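Local atomic coordinates of carboxylic ester hydrolase (PDB entry 7K4O), a protein that hydrolyses ester bonds as a fungal tannin acyl hydrolase (tannase) of the serine esterase class, probably releasing gallic acid from tannins. Residues K243-N246 / E247-A251; C252-D256 / G257-W261; L271-D274 / I275-E279; G296-A300 / K301-V305. All blocks are in the same frame, centred on the assembly; numbering follows the deposited sequence.

Interaction 1: K243-N246 / E247-A251; sequences KIVN and ETIAA. With NAG (2-acetamido-2-deoxy-beta-D-glucopyranose), chain G.
The carbonyl oxygen of I244 takes two donors from T248, one turn further along helix 238-252: the backbone N at 2.9 Å and the hydroxyl OG1 at 2.7 Å. They arrive from opposite faces of the carbonyl plane, OG1 lying 38° out of it. The hydroxyl gets there because OG1 stands beside its own backbone N (chi1 -57°), folded back toward the preceding turn, so a buried polar group is satisfied by the helix itself. The ordinary i to i+4 ladder continues on both sides, from E247 N to K243 O, from I249 N to V245 O and from A250 N to N246 O. On the buried flank V245 CG1 touches I249 CD1 at 4.1 Å. On the partly exposed flank K243 and E247 run side by side, lysine CD 3.9 Å from glutamate CG; NZ and OE2 stay 4.5 Å apart, beyond a salt bridge, and NZ makes a weak hydrogen bond to P282 O. N246 carries an N-linked glycan, whose first sugar is also hydrogen-bonded to D242. The bond from N246 ND2 to C1 of the sugar measures 1.5 Å, and the acetamido O7 of that sugar lies 3.5 Å from K243 CE.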
loop_
_atom_site.group_PDB
_atom_site.type_symbol
_atom_site.label_atom_id
_atom_site.label_comp_id
_atom_site.label_asym_id
_atom_site.label_seq_id
_atom_site.Cartn_x
_atom_site.Cartn_y
_atom_site.Cartn_z
ATOM N N LYS A 243 18.517 -15.606 -9.695
ATOM C CA LYS A 243 19.807 -15.270 -10.334
ATOM C C LYS A 243 19.633 -14.096 -11.292
ATOM O O LYS A 243 20.462 -13.164 -11.312
ATOM C CB LYS A 243 20.375 -16.514 -11.044
ATOM C CG LYS A 243 21.688 -16.285 -11.785
ATOM C CD LYS A 243 22.770 -15.647 -10.958
ATOM C CE LYS A 243 23.261 -16.542 -9.838
ATOM N NZ LYS A 243 24.693 -16.285 -9.523
ATOM N N ILE A 244 18.544 -14.076 -12.050
ATOM C CA ILE A 244 18.308 -12.949 -12.975
ATOM C C ILE A 244 18.184 -11.661 -12.144
ATOM O O ILE A 244 18.743 -10.611 -12.571
ATOM C CB ILE A 244 17.062 -13.227 -13.838
ATOM C CG1 ILE A 244 17.374 -14.301 -14.892
ATOM C CG2 ILE A 244 16.556 -11.978 -14.517
ATOM C CD1 ILE A 244 16.152 -14.920 -15.532
ATOM N N VAL A 245 17.429 -11.704 -11.052
ATOM C CA VAL A 245 17.281 -10.467 -10.214
ATOM C C VAL A 245 18.672 -10.013 -9.720
ATOM O O VAL A 245 18.997 -8.830 -9.831
ATOM C CB VAL A 245 16.327 -10.735 -9.043
ATOM C CG1 VAL A 245 16.369 -9.623 -8.011
ATOM C CG2 VAL A 245 14.916 -10.982 -9.560
ATOM N N ASN A 246 19.447 -10.926 -9.132
ATOM C CA ASN A 246 20.808 -10.620 -8.594
ATOM C C ASN A 246 21.670 -10.016 -9.694
ATOM O O ASN A 246 22.331 -9.012 -9.427
ATOM C CB ASN A 246 21.477 -11.836 -7.941
ATOM C CG ASN A 246 20.943 -12.146 -6.559
ATOM O OD1 ASN A 246 20.111 -11.393 -6.023
ATOM N ND2 ASN A 246 21.374 -13.264 -5.973
ATOM N N GLU A 247 21.676 -10.568 -10.910
ATOM C CA GLU A 247 22.501 -10.006 -12.020
ATOM C C GLU A 247 21.964 -8.673 -12.514
ATOM O O GLU A 247 22.766 -7.851 -13.038
ATOM C CB GLU A 247 22.569 -10.998 -13.180
ATOM C CG GLU A 247 23.372 -12.230 -12.821
ATOM C CD GLU A 247 24.844 -11.901 -12.575
ATOM O OE1 GLU A 247 25.443 -11.123 -13.345
ATOM O OE2 GLU A 247 25.363 -12.387 -11.598
ATOM N N THR A 248 20.630 -8.449 -12.417
ATOM C CA THR A 248 20.049 -7.137 -12.785
ATOM C C THR A 248 20.534 -6.105 -11.755
ATOM O O THR A 248 20.913 -5.006 -12.163
ATOM C CB THR A 248 18.519 -7.255 -12.905
ATOM O OG1 THR A 248 18.201 -8.274 -13.871
ATOM C CG2 THR A 248 17.886 -5.941 -13.293
ATOM N N ILE A 249 20.532 -6.457 -10.478
ATOM C CA ILE A 249 21.014 -5.517 -9.415
ATOM C C ILE A 249 22.487 -5.182 -9.723
ATOM O O ILE A 249 22.862 -3.985 -9.736
ATOM C CB ILE A 249 20.827 -6.096 -8.016
ATOM C CG1 ILE A 249 19.337 -6.176 -7.633
ATOM C CG2 ILE A 249 21.619 -5.270 -7.023
ATOM C CD1 ILE A 249 19.061 -6.997 -6.417
ATOM N N ALA A 250 23.296 -6.199 -10.033
ATOM C CA ALA A 250 24.750 -5.988 -10.303
ATOM C C ALA A 250 24.929 -5.052 -11.491
ATOM O O ALA A 250 25.768 -4.128 -11.425
ATOM C CB ALA A 250 25.442 -7.323 -10.515
ATOM N N ALA A 251 24.123 -5.212 -12.538
ATOM C CA ALA A 251 24.295 -4.447 -13.789
ATOM C C ALA A 251 23.758 -3.022 -13.630
ATOM O O ALA A 251 24.200 -2.159 -14.374
ATOM C CB ALA A 251 23.633 -5.161 -14.947
HETATM C C1 NAG G . 20.967 -13.749 -4.633
HETATM C C2 NAG G . 21.478 -15.144 -4.228
HETATM C C3 NAG G . 21.145 -15.537 -2.798
HETATM C C4 NAG G . 21.761 -14.464 -1.947
HETATM C C5 NAG G . 21.220 -13.100 -2.367
HETATM C C6 NAG G . 21.859 -11.998 -1.543
HETATM C C7 NAG G . 21.422 -16.720 -6.096
HETATM C C8 NAG G . 20.535 -17.639 -6.887
HETATM N N2 NAG G . 20.830 -16.128 -5.064
HETATM O O3 NAG G . 21.600 -16.878 -2.590
HETATM O O4 NAG G . 21.303 -14.762 -0.657
HETATM O O5 NAG G . 21.480 -12.788 -3.722
HETATM O O6 NAG G . 21.312 -10.760 -1.946
HETATM O O7 NAG G . 22.590 -16.532 -6.354
#

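Interaction 2: C252-D256 / G257-W261; sequences CDAMD and GKVDW. With CA (calcium ion), chain K.
A calcium-binding loop follows helix 238-252, and its acidic side chains wrap the ion with help from the backbone. D253 contributes two atoms, its carbonyl O and its carboxylate OD1, each 2.4 Å from the calcium. D256 grips it with both carboxylate oxygens, OD1 at 2.3 Å and OD2 at 2.4 Å. K258 O, D260 OD1, a water and V262 O complete the shell; the water also donates to D260 OD2. The carboxylates of D253 and D260 are nearly coplanar, 6° apart, with their OD1 atoms only 2.9 Å from each other, a closeness that the shared cation probably makes tolerable. Backbone N-H groups of the loop hold the carboxylates in place. D260 N points at D253 OD1 on its syn lone pair, nearly straight at 174°, while W261 N reaches D253 OD2 from above the carboxylate plane at 2.9 Å. D256 CG sits between its own backbone N and carbonyl carbon (chi1 52°), which turns the carboxylate inward; K258 N then meets OD1 nearly end-on at 3.0 Å, and A264 N binds OD2. G257, at positive phi, carries the chain round the turn with its N bonded to A254 O. The C252-C269 disulfide joins the end of helix 238-252 to helix 266-272, M255 rests on L268, W261 folds back on I249 and A250, and D256 is hydrogen-bonded through its backbone to W523 of strand 520-524.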
loop_
_atom_site.group_PDB
_atom_site.type_symbol
_atom_site.label_atom_id
_atom_site.label_comp_id
_atom_site.label_asym_id
_atom_site.label_seq_id
_atom_site.Cartn_x
_atom_site.Cartn_y
_atom_site.Cartn_z
ATOM N N CYS A 252 22.801 -2.764 -12.731
ATOM C CA CYS A 252 22.056 -1.471 -12.736
ATOM C C CYS A 252 22.400 -0.654 -11.488
ATOM O O CYS A 252 22.067 0.542 -11.489
ATOM C CB CYS A 252 20.555 -1.739 -12.825
ATOM S SG CYS A 252 20.073 -2.478 -14.413
ATOM N N ASP A 253 23.108 -1.239 -10.516
ATOM C CA ASP A 253 23.532 -0.536 -9.274
ATOM C C ASP A 253 24.126 0.838 -9.582
ATOM O O ASP A 253 23.670 1.856 -8.973
ATOM C CB ASP A 253 24.482 -1.396 -8.484
ATOM C CG ASP A 253 25.014 -0.732 -7.231
ATOM O OD1 ASP A 253 24.386 0.252 -6.738
ATOM O OD2 ASP A 253 26.047 -1.234 -6.727
ATOM N N ALA A 254 25.109 0.882 -10.495
ATOM C CA ALA A 254 25.950 2.076 -10.742
ATOM C C ALA A 254 25.219 3.089 -11.616
ATOM O O ALA A 254 25.695 4.202 -11.779
ATOM C CB ALA A 254 27.266 1.658 -11.362
ATOM N N MET A 255 24.073 2.751 -12.198
ATOM C CA MET A 255 23.370 3.719 -13.083
ATOM C C MET A 255 22.829 4.936 -12.301
ATOM O O MET A 255 22.582 5.994 -12.925
ATOM C CB MET A 255 22.218 3.027 -13.797
ATOM C CG MET A 255 22.673 2.052 -14.878
ATOM S SD MET A 255 21.192 1.156 -15.483
ATOM C CE MET A 255 21.896 -0.039 -16.637
ATOM N N ASP A 256 22.705 4.823 -10.987
ATOM C CA ASP A 256 22.275 5.956 -10.119
ATOM C C ASP A 256 23.489 6.787 -9.648
ATOM O O ASP A 256 23.282 7.781 -8.925
ATOM C CB ASP A 256 21.457 5.427 -8.943
ATOM C CG ASP A 256 22.083 4.319 -8.132
ATOM O OD1 ASP A 256 23.284 4.455 -7.748
ATOM O OD2 ASP A 256 21.369 3.343 -7.847
ATOM N N GLY A 257 24.715 6.430 -10.056
ATOM C CA GLY A 257 25.944 7.189 -9.720
ATOM C C GLY A 257 26.534 6.787 -8.383
ATOM O O GLY A 257 27.563 7.375 -7.950
ATOM N N LYS A 258 25.946 5.804 -7.723
ATOM C CA LYS A 258 26.403 5.370 -6.397
ATOM C C LYS A 258 26.495 3.858 -6.384
ATOM O O LYS A 258 25.488 3.176 -6.547
ATOM C CB LYS A 258 25.505 5.884 -5.268
ATOM C CG LYS A 258 26.094 5.598 -3.895
ATOM C CD LYS A 258 25.343 6.170 -2.728
ATOM C CE LYS A 258 26.211 6.062 -1.491
ATOM N NZ LYS A 258 25.399 6.146 -0.276
ATOM N N VAL A 259 27.689 3.338 -6.116
ATOM C CA VAL A 259 27.900 1.878 -6.017
ATOM C C VAL A 259 27.643 1.478 -4.573
ATOM O O VAL A 259 28.497 1.717 -3.703
ATOM C CB VAL A 259 29.302 1.460 -6.528
ATOM C CG1 VAL A 259 29.569 -0.000 -6.237
ATOM C CG2 VAL A 259 29.434 1.757 -8.006
ATOM N N ASP A 260 26.473 0.900 -4.321
ATOM C CA ASP A 260 26.003 0.595 -2.951
ATOM C C ASP A 260 25.133 -0.667 -2.956
ATOM O O ASP A 260 24.582 -0.992 -1.910
ATOM C CB ASP A 260 25.248 1.799 -2.376
ATOM C CG ASP A 260 24.051 2.256 -3.224
ATOM O OD1 ASP A 260 23.846 1.703 -4.331
ATOM O OD2 ASP A 260 23.351 3.229 -2.783
ATOM N N TRP A 261 25.108 -1.432 -4.040
ATOM C CA TRP A 261 24.188 -2.585 -4.186
ATOM C C TRP A 261 22.723 -2.116 -3.889
ATOM O O TRP A 261 22.012 -2.784 -3.156
ATOM C CB TRP A 261 24.643 -3.725 -3.291
ATOM C CG TRP A 261 24.096 -5.039 -3.756
ATOM C CD1 TRP A 261 23.068 -5.747 -3.202
ATOM C CD2 TRP A 261 24.516 -5.769 -4.927
ATOM N NE1 TRP A 261 22.833 -6.883 -3.935
ATOM C CE2 TRP A 261 23.706 -6.929 -4.993
ATOM C CE3 TRP A 261 25.537 -5.591 -5.874
ATOM C CZ2 TRP A 261 23.871 -7.896 -5.989
ATOM C CZ3 TRP A 261 25.691 -6.548 -6.858
ATOM C CH2 TRP A 261 24.865 -7.675 -6.914
HETATM CA CA CA K . 23.286 2.407 -6.659
HETATM O O HOH W 1 22.132 4.033 -5.011
#

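Interaction 3: L271-D274 / I275-E279; sequences LDFD and ISTIE
Polar bonds between D274 and the residues just after it shape an Asx turn that follows helix 266-272 and leads into the 3-10 segment 275-278. D274 OD1 accepts S276 N at 2.8 Å, the donor lying above the carboxylate plane; this oxygen also forms a salt bridge with K307, whose NZ is hydrogen-bonded to S276 OG as well. D274 O accepts twice from T277: OG1 comes in the carbonyl plane at 2.9 Å, and the backbone N, at 3.2 Å, lies 41° above it. T277 places its hydroxyl between its own backbone N and carbonyl carbon (chi1 63°), which lets side chain and backbone reach the same oxygen. A water accepts a hydrogen bond from I275 N at 3.0 Å and donates weakly to F273 O. Apolar contacts gather round the F273 ring. I275 CG2 meets CE2 at 3.7 Å, and I278 CD1 comes to the ring's edge, near its plane, 3.9 Å from the same CE2. The ring also lies against T248, A251 and C252 of helix 238-252, while I275 leans on helix 300-310. Together the aspartate and threonine bonds fasten the start of the short 3-10 segment to the residue before it. The lysine charge would probably stabilise the D274 carboxylate in its ionised form.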
loop_
_atom_site.group_PDB
_atom_site.type_symbol
_atom_site.label_atom_id
_atom_site.label_comp_id
_atom_site.label_asym_id
_atom_site.label_seq_id
_atom_site.Cartn_x
_atom_site.Cartn_y
_atom_site.Cartn_z
ATOM N N LEU A 271 15.326 0.699 -19.245
ATOM C CA LEU A 271 15.671 1.285 -20.554
ATOM C C LEU A 271 16.970 0.646 -21.099
ATOM O O LEU A 271 17.047 0.487 -22.324
ATOM C CB LEU A 271 15.849 2.792 -20.421
ATOM C CG LEU A 271 14.585 3.623 -20.237
ATOM C CD1 LEU A 271 14.983 4.974 -19.686
ATOM C CD2 LEU A 271 13.802 3.802 -21.538
ATOM N N ASP A 272 17.962 0.369 -20.263
ATOM C CA ASP A 272 19.352 0.198 -20.753
ATOM C C ASP A 272 19.922 -1.194 -20.499
ATOM O O ASP A 272 21.002 -1.421 -21.028
ATOM C CB ASP A 272 20.266 1.259 -20.143
ATOM C CG ASP A 272 19.931 2.652 -20.620
ATOM O OD1 ASP A 272 19.316 2.781 -21.690
ATOM O OD2 ASP A 272 20.266 3.616 -19.898
ATOM N N PHE A 273 19.321 -2.073 -19.706
ATOM C CA PHE A 273 19.904 -3.395 -19.417
ATOM C C PHE A 273 19.113 -4.512 -20.085
ATOM O O PHE A 273 17.881 -4.628 -19.865
ATOM C CB PHE A 273 19.989 -3.637 -17.927
ATOM C CG PHE A 273 20.573 -4.977 -17.601
ATOM C CD1 PHE A 273 21.868 -5.298 -18.027
ATOM C CD2 PHE A 273 19.863 -5.928 -16.894
ATOM C CE1 PHE A 273 22.419 -6.536 -17.724
ATOM C CE2 PHE A 273 20.412 -7.166 -16.603
ATOM C CZ PHE A 273 21.695 -7.472 -17.026
ATOM N N ASP A 274 19.809 -5.346 -20.871
ATOM C CA ASP A 274 19.201 -6.510 -21.559
ATOM C C ASP A 274 19.526 -7.760 -20.777
ATOM O O ASP A 274 20.729 -8.132 -20.725
ATOM C CB ASP A 274 19.736 -6.625 -22.982
ATOM C CG ASP A 274 19.043 -7.699 -23.811
ATOM O OD1 ASP A 274 18.419 -8.601 -23.235
ATOM O OD2 ASP A 274 19.164 -7.621 -25.041
ATOM N N ILE A 275 18.526 -8.435 -20.216
ATOM C CA ILE A 275 18.785 -9.595 -19.336
ATOM C C ILE A 275 19.231 -10.802 -20.188
ATOM O O ILE A 275 19.636 -11.802 -19.576
ATOM C CB ILE A 275 17.581 -9.966 -18.442
ATOM C CG1 ILE A 275 16.366 -10.426 -19.245
ATOM C CG2 ILE A 275 17.237 -8.812 -17.492
ATOM C CD1 ILE A 275 15.301 -11.033 -18.389
ATOM N N SER A 276 19.146 -10.727 -21.512
ATOM C CA SER A 276 19.719 -11.799 -22.399
ATOM C C SER A 276 21.218 -12.020 -22.092
ATOM O O SER A 276 21.688 -13.160 -22.267
ATOM C CB SER A 276 19.505 -11.481 -23.842
ATOM O OG SER A 276 18.177 -11.816 -24.207
ATOM N N THR A 277 21.914 -11.005 -21.573
ATOM C CA THR A 277 23.345 -11.093 -21.173
ATOM C C THR A 277 23.525 -12.066 -20.015
ATOM O O THR A 277 24.684 -12.441 -19.725
ATOM C CB THR A 277 23.900 -9.723 -20.799
ATOM O OG1 THR A 277 23.180 -9.253 -19.653
ATOM C CG2 THR A 277 23.791 -8.746 -21.946
ATOM N N ILE A 278 22.455 -12.484 -19.355
ATOM C CA ILE A 278 22.553 -13.367 -18.158
ATOM C C ILE A 278 22.483 -14.832 -18.597
ATOM O O ILE A 278 22.756 -15.711 -17.774
ATOM C CB ILE A 278 21.464 -13.003 -17.117
ATOM C CG1 ILE A 278 21.582 -11.528 -16.731
ATOM C CG2 ILE A 278 21.549 -13.902 -15.894
ATOM C CD1 ILE A 278 20.380 -10.985 -15.971
ATOM N N GLU A 279 22.077 -15.096 -19.834
ATOM C CA GLU A 279 21.979 -16.497 -20.315
ATOM C C GLU A 279 23.325 -17.208 -20.111
ATOM O O GLU A 279 24.350 -16.625 -20.438
ATOM C CB GLU A 279 21.597 -16.568 -21.782
ATOM C CG GLU A 279 21.247 -17.989 -22.179
ATOM C CD GLU A 279 20.799 -18.151 -23.613
ATOM O OE1 GLU A 279 20.972 -19.274 -24.136
ATOM O OE2 GLU A 279 20.275 -17.167 -24.195
HETATM O O HOH W 2 15.879 -7.172 -20.662
#

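Interaction 4: G296-A300 / K301-V305; sequences GTVSA and KGIEV
S299 caps helix 300-310 at its N-cap position, its OG accepting from G302 N at 2.9 Å with an N-H...O angle of 148°, and V298 and I303 on either side of it in sequence close a hydrophobic staple across the helix start. The hydroxyl can turn back over the first turn because it stands between the backbone N and carbonyl carbon of its own residue (chi1 69°). The same OG is hydrogen-bonded to E240 of helix 238-252, its strongest polar partner, and weakly to Y234 OH, so one small side chain ties the cap to its surroundings. Behind the cap the ordinary helical ladder begins, I303 N bonding to S299 O at 3.0 Å and E304 N to A300 O at 2.9 Å. In the staple, I303 swings CG1 to the side of its own N (chi1 -75°) with CD1 extended beyond; the V298 and I303 side chains cross at about a right angle, CG1 to CG1 at 3.8 Å and V298 CG1 to I303 CD1 at 4.0 Å. I303 CG1 also rests 3.6 Å from S299 O, covering the carbonyl that receives its own N-H. V298 further packs on K243 and I244, and I303 on S276 and E279. One hydroxyl thereby serves an N-H of the first turn, and a hydroxyl that donates to the E240 carboxylate would probably be a stronger acceptor for G302 N-H.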
loop_
_atom_site.group_PDB
_atom_site.type_symbol
_atom_site.label_atom_id
_atom_site.label_comp_id
_atom_site.label_asym_id
_atom_site.label_seq_id
_atom_site.Cartn_x
_atom_site.Cartn_y
_atom_site.Cartn_z
ATOM N N GLY A 296 21.959 -25.152 -11.935
ATOM C CA GLY A 296 21.828 -25.092 -13.390
ATOM C C GLY A 296 22.502 -23.858 -13.912
ATOM O O GLY A 296 23.348 -23.239 -13.208
ATOM N N THR A 297 22.144 -23.511 -15.131
ATOM C CA THR A 297 22.568 -22.269 -15.794
ATOM C C THR A 297 21.293 -21.549 -16.226
ATOM O O THR A 297 20.309 -22.232 -16.583
ATOM C CB THR A 297 23.515 -22.520 -16.976
ATOM O OG1 THR A 297 22.830 -23.308 -17.945
ATOM C CG2 THR A 297 24.821 -23.168 -16.559
ATOM N N VAL A 298 21.331 -20.224 -16.228
ATOM C CA VAL A 298 20.147 -19.436 -16.650
ATOM C C VAL A 298 19.880 -19.776 -18.111
ATOM O O VAL A 298 20.756 -19.580 -18.967
ATOM C CB VAL A 298 20.337 -17.929 -16.412
ATOM C CG1 VAL A 298 19.131 -17.138 -16.937
ATOM C CG2 VAL A 298 20.587 -17.661 -14.937
ATOM N N SER A 299 18.676 -20.245 -18.381
ATOM C CA SER A 299 18.266 -20.787 -19.696
ATOM C C SER A 299 17.659 -19.693 -20.560
ATOM O O SER A 299 17.191 -18.636 -20.038
ATOM C CB SER A 299 17.322 -21.930 -19.518
ATOM O OG SER A 299 16.070 -21.484 -19.015
ATOM N N ALA A 300 17.651 -19.939 -21.859
ATOM C CA ALA A 300 17.019 -19.046 -22.841
ATOM C C ALA A 300 15.518 -18.940 -22.522
ATOM O O ALA A 300 14.956 -17.853 -22.677
ATOM C CB ALA A 300 17.237 -19.574 -24.237
ATOM N N LYS A 301 14.888 -20.058 -22.190
ATOM C CA LYS A 301 13.438 -20.104 -21.897
ATOM C C LYS A 301 13.181 -19.313 -20.609
ATOM O O LYS A 301 12.135 -18.674 -20.549
ATOM C CB LYS A 301 12.943 -21.531 -21.712
ATOM C CG LYS A 301 12.704 -22.318 -22.990
ATOM C CD LYS A 301 12.447 -23.790 -22.681
ATOM C CE LYS A 301 12.424 -24.718 -23.875
ATOM N NZ LYS A 301 11.148 -24.584 -24.602
ATOM N N GLY A 302 14.075 -19.400 -19.624
ATOM C CA GLY A 302 13.943 -18.658 -18.351
ATOM C C GLY A 302 13.990 -17.169 -18.610
ATOM O O GLY A 302 13.146 -16.412 -18.067
ATOM N N ILE A 303 14.922 -16.741 -19.443
ATOM C CA ILE A 303 15.033 -15.327 -19.866
ATOM C C ILE A 303 13.764 -14.927 -20.628
ATOM O O ILE A 303 13.278 -13.806 -20.436
ATOM C CB ILE A 303 16.321 -15.108 -20.672
ATOM C CG1 ILE A 303 17.508 -15.112 -19.716
ATOM C CG2 ILE A 303 16.240 -13.840 -21.500
ATOM C CD1 ILE A 303 18.824 -15.192 -20.411
ATOM N N GLU A 304 13.250 -15.780 -21.505
ATOM C CA GLU A 304 12.039 -15.435 -22.290
ATOM C C GLU A 304 10.850 -15.220 -21.319
ATOM O O GLU A 304 10.117 -14.235 -21.497
ATOM C CB GLU A 304 11.711 -16.535 -23.306
ATOM C CG GLU A 304 10.618 -16.146 -24.280
ATOM C CD GLU A 304 10.231 -17.262 -25.258
ATOM O OE1 GLU A 304 10.406 -18.478 -24.915
ATOM O OE2 GLU A 304 9.692 -16.926 -26.313
ATOM N N VAL A 305 10.677 -16.103 -20.354
ATOM C CA VAL A 305 9.608 -15.965 -19.336
ATOM C C VAL A 305 9.843 -14.637 -18.600
ATOM O O VAL A 305 8.877 -13.840 -18.480
ATOM C CB VAL A 305 9.556 -17.151 -18.378
ATOM C CG1 VAL A 305 8.740 -16.824 -17.131
ATOM C CG2 VAL A 305 8.983 -18.372 -19.094
#

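How the interactions relate
The four contacts follow one another along the chain in numerical order. Helix 238-252 carries interaction 1 and forms the common wall: the calcium loop of interaction 2, about 12 Å away centre to centre, folds back on it, the turn of interaction 3 packs against it with centres about 9 Å apart, and interaction 4, about 14 Å away between centres, meets it through V298. Interactions 3 and 4, their centres about 12 Å apart, touch directly, whereas interactions 2 and 4 are separated by about 14 Å between nearest atoms. Calcium, the C252-C269 disulfide, a glycan and a capped helix thus bear on one compact peripheral region of the esterase.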